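Local coordinates for probable mannosyltransferase KTR4 (Saccharomyces cerevisiae, PDB 5A07), which is probably a glycosyltransferase of the GT-A clan, modelled here with guanosine-5'-diphosphate and a manganese ion, at residues N288-F293 against F365-S370; F293-D298 against S313-W318. All blocks are in the same frame, centred on the assembly; numbering follows the deposited sequence.

Interaction 1 (N288-F293 against F365-S370); sequences NVNGAF and FADKSS
Asn288 OD1, resting 3.4 Å from Asp367 CA, accepts two bonds. Asn290 N donates to Asn288 OD1 at 2.8 Å, closing an Asx turn, and water 1 donates one hydrogen bond to it and another to Asp367 OD2, so a single water bridges the two loops. With CG swung anti to its backbone N (chi1 -171°), Asn288 lays its amide against the peptide link joining Ala366 to Asp367. Asp367 forms an Asx turn of its own: OD1 takes Ser369 N and also Ser369 OG at 2.7 Å, both from the same face of the carboxylate, which should hold that group against rotation. Both loops belong to the part of the chain matching a mannosyltransferase family of the GT-A clan. One makes a type I turn from Asn288 to Gly291 just ahead of helix 293-297; the other leaves helix 354-365 and passes through the 3-10 segment 368-370 into strand 371-373. Backbone meets backbone where Lys368 N donates to Asn290 O, 2.9 Å away and nearly straight at 172°. Beside it, Gly291 CA makes a CA-H...O contact with Ala366 O at 3.5 Å. The methylenes of Lys368 run alongside the Asn290 and Gly291 carbonyls, its CB 4.0 Å from Ala292 CB. The chain then bends at chi4, and NZ donates to water 2, which in turn donates to Gly291 O.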
# COMPACT_ATOMS: atom_id res chain seq x y z
N ASN B 288 -5.94 16.58 -7.23
CA ASN B 288 -5.03 16.62 -8.38
C ASN B 288 -5.78 16.32 -9.63
O ASN B 288 -6.60 15.38 -9.65
CB ASN B 288 -3.87 15.62 -8.24
CG ASN B 288 -2.82 15.81 -9.29
OD1 ASN B 288 -2.96 15.38 -10.42
ND2 ASN B 288 -1.78 16.47 -8.93
N VAL B 289 -5.56 17.10 -10.69
CA VAL B 289 -6.40 16.95 -11.89
C VAL B 289 -6.09 15.64 -12.62
O VAL B 289 -6.89 15.18 -13.39
CB VAL B 289 -6.31 18.15 -12.89
CG1 VAL B 289 -6.74 19.43 -12.16
CG2 VAL B 289 -4.90 18.34 -13.42
N ASN B 290 -4.94 15.06 -12.35
CA ASN B 290 -4.59 13.76 -12.86
C ASN B 290 -4.70 12.61 -11.82
O ASN B 290 -3.96 11.62 -11.92
CB ASN B 290 -3.19 13.74 -13.50
CG ASN B 290 -3.02 12.61 -14.55
OD1 ASN B 290 -1.92 11.93 -14.77
ND2 ASN B 290 -4.12 12.34 -15.20
N GLY B 291 -5.62 12.75 -10.88
CA GLY B 291 -5.88 11.72 -9.88
C GLY B 291 -6.45 10.44 -10.46
O GLY B 291 -7.03 10.40 -11.59
N ALA B 292 -6.33 9.37 -9.69
CA ALA B 292 -6.77 8.07 -10.16
C ALA B 292 -8.25 7.87 -9.98
O ALA B 292 -8.70 6.98 -9.29
CB ALA B 292 -5.98 6.98 -9.45
N PHE B 293 -9.06 8.72 -10.63
CA PHE B 293 -10.48 8.74 -10.33
C PHE B 293 -11.26 7.56 -10.85
O PHE B 293 -12.14 7.08 -10.18
CB PHE B 293 -11.11 10.05 -10.87
CG PHE B 293 -10.42 11.27 -10.37
CD1 PHE B 293 -10.33 11.53 -9.02
CD2 PHE B 293 -9.86 12.17 -11.25
CE1 PHE B 293 -9.67 12.67 -8.55
CE2 PHE B 293 -9.23 13.32 -10.78
CZ PHE B 293 -9.11 13.55 -9.42
N PHE B 365 -5.25 13.11 -4.31
CA PHE B 365 -4.42 14.28 -4.05
C PHE B 365 -3.12 14.27 -4.76
O PHE B 365 -2.32 15.16 -4.52
CB PHE B 365 -4.18 14.51 -2.53
CG PHE B 365 -5.45 14.45 -1.70
CD1 PHE B 365 -6.61 15.05 -2.14
CD2 PHE B 365 -5.46 13.84 -0.48
CE1 PHE B 365 -7.81 14.99 -1.40
CE2 PHE B 365 -6.61 13.74 0.26
CZ PHE B 365 -7.81 14.32 -0.20
N ALA B 366 -2.89 13.30 -5.64
CA ALA B 366 -1.63 13.16 -6.37
C ALA B 366 -1.92 12.74 -7.79
O ALA B 366 -2.95 12.15 -8.09
CB ALA B 366 -0.72 12.13 -5.74
N ASP B 367 -0.96 13.03 -8.64
CA ASP B 367 -0.99 12.67 -10.02
C ASP B 367 -0.73 11.17 -10.13
O ASP B 367 0.31 10.68 -9.70
CB ASP B 367 0.17 13.38 -10.76
CG ASP B 367 0.14 13.14 -12.25
OD1 ASP B 367 -0.20 12.04 -12.77
OD2 ASP B 367 0.48 14.08 -13.00
N LYS B 368 -1.63 10.44 -10.77
CA LYS B 368 -1.53 9.01 -10.81
C LYS B 368 -0.26 8.45 -11.52
O LYS B 368 0.13 7.28 -11.27
CB LYS B 368 -2.77 8.40 -11.39
CG LYS B 368 -2.93 8.63 -12.88
CD LYS B 368 -4.39 8.40 -13.21
CE LYS B 368 -4.59 8.07 -14.67
NZ LYS B 368 -4.59 9.27 -15.41
N SER B 369 0.38 9.25 -12.37
CA SER B 369 1.61 8.84 -13.07
C SER B 369 2.85 8.90 -12.14
O SER B 369 3.91 8.42 -12.52
CB SER B 369 1.83 9.69 -14.32
OG SER B 369 2.06 11.05 -13.95
N SER B 370 2.68 9.43 -10.93
CA SER B 370 3.69 9.41 -9.91
C SER B 370 3.65 8.16 -8.99
O SER B 370 4.45 8.09 -8.05
CB SER B 370 3.67 10.71 -9.02
OG SER B 370 2.54 10.76 -8.16
O HOH W 1 -1.17 16.35 -12.65
O HOH W 2 -6.85 11.10 -14.19
O HOH W 3 -3.39 9.42 -8.21

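Interaction 2 (F293-D298 against S313-W318); sequences FAWLKD and STCHFW. With ACT (acetate ion), chain H.
A disulfide-bonded cysteine presses on an indole here: Cys315, linked to Cys417, places CB over one face of Trp295, 3.8 Å from the centroid of the five-membered ring and 27° off its normal. Cys315 SG sits farther off and oblique to the same ring. The other end of the indole meets Phe317. The six-membered ring of Trp295 forms an offset stack with the Phe317 ring, the planes inclined by 26°, and Trp295 CH2 comes down over the phenyl face, 3.5 Å from Phe317 CZ. Trp295 gets there because its CG is anti to the backbone N (chi1 -178°), sending the ring along the 315-317 backbone, where CZ2 lies 3.6 Å from His316 N. The buried NE1 is satisfied by Asn261 OD1 on strand 256-262, the antiparallel neighbour of strand 316-317 in the mixed sheet of this GT-A protein, so Trp295 carries the short helix 293-297 onto strands 316-317 and 256-262. Ser313 ties the helix backbone to the loop leading into the strand. Its OG donates in the carbonyl plane to Trp295 O at 2.8 Å and accepts from Cys315 N, an ST turn, while Ser313 N donates to Leu296 O, also at 2.8 Å. His316, about 9 Å by its side chain from the bound GDP, has ND1 fixed by Thr314 O. Lys297 NZ donates hydrogen bonds to Gly311 O and, at 2.9 Å, to OXT of an acetate probably left from the crystallisation liquor.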
# COMPACT_ATOMS: atom_id res chain seq x y z
N PHE B 293 -9.06 8.72 -10.63
CA PHE B 293 -10.48 8.74 -10.33
C PHE B 293 -11.26 7.56 -10.85
O PHE B 293 -12.14 7.08 -10.18
CB PHE B 293 -11.11 10.05 -10.87
CG PHE B 293 -10.42 11.27 -10.37
CD1 PHE B 293 -10.33 11.53 -9.02
CD2 PHE B 293 -9.86 12.17 -11.25
CE1 PHE B 293 -9.67 12.67 -8.55
CE2 PHE B 293 -9.23 13.32 -10.78
CZ PHE B 293 -9.11 13.55 -9.42
N ALA B 294 -10.92 7.05 -12.04
CA ALA B 294 -11.58 5.90 -12.53
C ALA B 294 -11.40 4.65 -11.62
O ALA B 294 -12.33 3.87 -11.36
CB ALA B 294 -11.11 5.65 -13.96
N TRP B 295 -10.20 4.49 -11.13
CA TRP B 295 -9.87 3.38 -10.21
C TRP B 295 -10.70 3.41 -8.96
O TRP B 295 -11.16 2.36 -8.50
CB TRP B 295 -8.39 3.48 -9.86
CG TRP B 295 -7.78 2.46 -8.98
CD1 TRP B 295 -7.66 1.13 -9.23
CD2 TRP B 295 -7.14 2.68 -7.73
NE1 TRP B 295 -7.00 0.51 -8.20
CE2 TRP B 295 -6.63 1.44 -7.29
CE3 TRP B 295 -6.95 3.77 -6.94
CZ2 TRP B 295 -5.97 1.30 -6.08
CZ3 TRP B 295 -6.25 3.64 -5.75
CH2 TRP B 295 -5.78 2.40 -5.34
N LEU B 296 -10.97 4.58 -8.40
CA LEU B 296 -11.90 4.72 -7.26
C LEU B 296 -13.39 4.44 -7.59
O LEU B 296 -14.17 4.07 -6.73
CB LEU B 296 -11.82 6.11 -6.71
CG LEU B 296 -10.44 6.61 -6.30
CD1 LEU B 296 -10.48 8.03 -5.83
CD2 LEU B 296 -9.91 5.69 -5.17
N LYS B 297 -13.79 4.56 -8.85
CA LYS B 297 -15.19 4.55 -9.23
C LYS B 297 -15.60 3.34 -10.05
O LYS B 297 -16.75 3.25 -10.45
CB LYS B 297 -15.51 5.81 -10.02
CG LYS B 297 -15.24 7.10 -9.33
CD LYS B 297 -16.02 7.32 -8.06
CE LYS B 297 -17.53 7.14 -8.27
NZ LYS B 297 -18.32 7.45 -7.00
N ASP B 298 -14.71 2.35 -10.22
CA ASP B 298 -14.99 1.20 -11.02
C ASP B 298 -15.93 0.26 -10.32
O ASP B 298 -15.56 -0.43 -9.33
CB ASP B 298 -13.72 0.42 -11.42
CG ASP B 298 -13.98 -0.57 -12.56
OD1 ASP B 298 -15.17 -0.82 -12.89
OD2 ASP B 298 -13.03 -1.22 -13.05
N SER B 313 -15.14 1.93 -5.23
CA SER B 313 -14.85 0.56 -5.69
C SER B 313 -14.31 -0.34 -4.59
O SER B 313 -14.46 -1.53 -4.66
CB SER B 313 -13.81 0.63 -6.84
OG SER B 313 -12.57 1.22 -6.35
N THR B 314 -13.67 0.29 -3.64
CA THR B 314 -12.88 -0.29 -2.53
C THR B 314 -11.51 -0.73 -2.98
O THR B 314 -10.74 -1.32 -2.20
CB THR B 314 -13.60 -1.37 -1.72
OG1 THR B 314 -13.67 -2.59 -2.47
CG2 THR B 314 -14.97 -0.92 -1.35
N CYS B 315 -11.12 -0.40 -4.22
CA CYS B 315 -9.74 -0.72 -4.66
C CYS B 315 -8.72 0.06 -3.85
O CYS B 315 -8.90 1.24 -3.52
CB CYS B 315 -9.57 -0.45 -6.14
SG CYS B 315 -10.57 -1.59 -7.12
N HIS B 316 -7.62 -0.63 -3.49
CA HIS B 316 -6.56 -0.04 -2.74
C HIS B 316 -5.22 -0.71 -3.02
O HIS B 316 -5.18 -1.88 -3.41
CB HIS B 316 -6.90 -0.07 -1.23
CG HIS B 316 -7.05 -1.45 -0.67
ND1 HIS B 316 -8.20 -2.21 -0.81
CD2 HIS B 316 -6.17 -2.23 -0.02
CE1 HIS B 316 -8.01 -3.38 -0.23
NE2 HIS B 316 -6.80 -3.41 0.27
N PHE B 317 -4.14 0.03 -2.81
CA PHE B 317 -2.80 -0.57 -2.85
C PHE B 317 -2.71 -1.42 -1.59
O PHE B 317 -3.11 -0.98 -0.52
CB PHE B 317 -1.73 0.49 -2.85
CG PHE B 317 -1.95 1.54 -3.90
CD1 PHE B 317 -1.87 1.19 -5.24
CD2 PHE B 317 -2.25 2.85 -3.56
CE1 PHE B 317 -2.18 2.11 -6.25
CE2 PHE B 317 -2.51 3.77 -4.54
CZ PHE B 317 -2.47 3.40 -5.87
N TRP B 318 -2.11 -2.60 -1.72
CA TRP B 318 -2.04 -3.51 -0.57
C TRP B 318 -0.80 -3.25 0.22
O TRP B 318 0.30 -3.80 -0.06
CB TRP B 318 -2.07 -4.93 -1.07
CG TRP B 318 -2.61 -5.91 -0.00
CD1 TRP B 318 -3.53 -5.66 0.95
CD2 TRP B 318 -2.24 -7.26 0.12
NE1 TRP B 318 -3.79 -6.83 1.68
CE2 TRP B 318 -3.00 -7.82 1.18
CE3 TRP B 318 -1.31 -8.07 -0.52
CZ2 TRP B 318 -2.83 -9.12 1.59
CZ3 TRP B 318 -1.21 -9.40 -0.14
CH2 TRP B 318 -1.97 -9.89 0.89
C ACT H . -22.19 7.46 -6.72
O ACT H . -22.36 6.45 -7.47
OXT ACT H . -21.09 8.04 -6.53
CH3 ACT H . -23.41 8.01 -5.99

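Phe293 is shared by the two segments, closing 288-293 and opening 293-298, though it touches little across either; interaction 2 is nested inside the longer chain loop closed by interaction 1. Their centres lie about 12 Å apart. Interaction 1 is partly buried and correspondingly wet: a direct backbone bond crosses, and waters link an amide to a carboxylate and an ammonium to a backbone carbonyl. Interaction 2 is fully buried, and there the indole, a phenyl ring and the methylene of a disulfide-bonded cysteine do the work, with polar bonds confined largely to backbone carbonyls and a serine. Both lead to the same sheet, since strands 371-373 and 316-317 each pair with strand 256-262, the first parallel and the second antiparallel. Helix 354-365 touches both contacts as well.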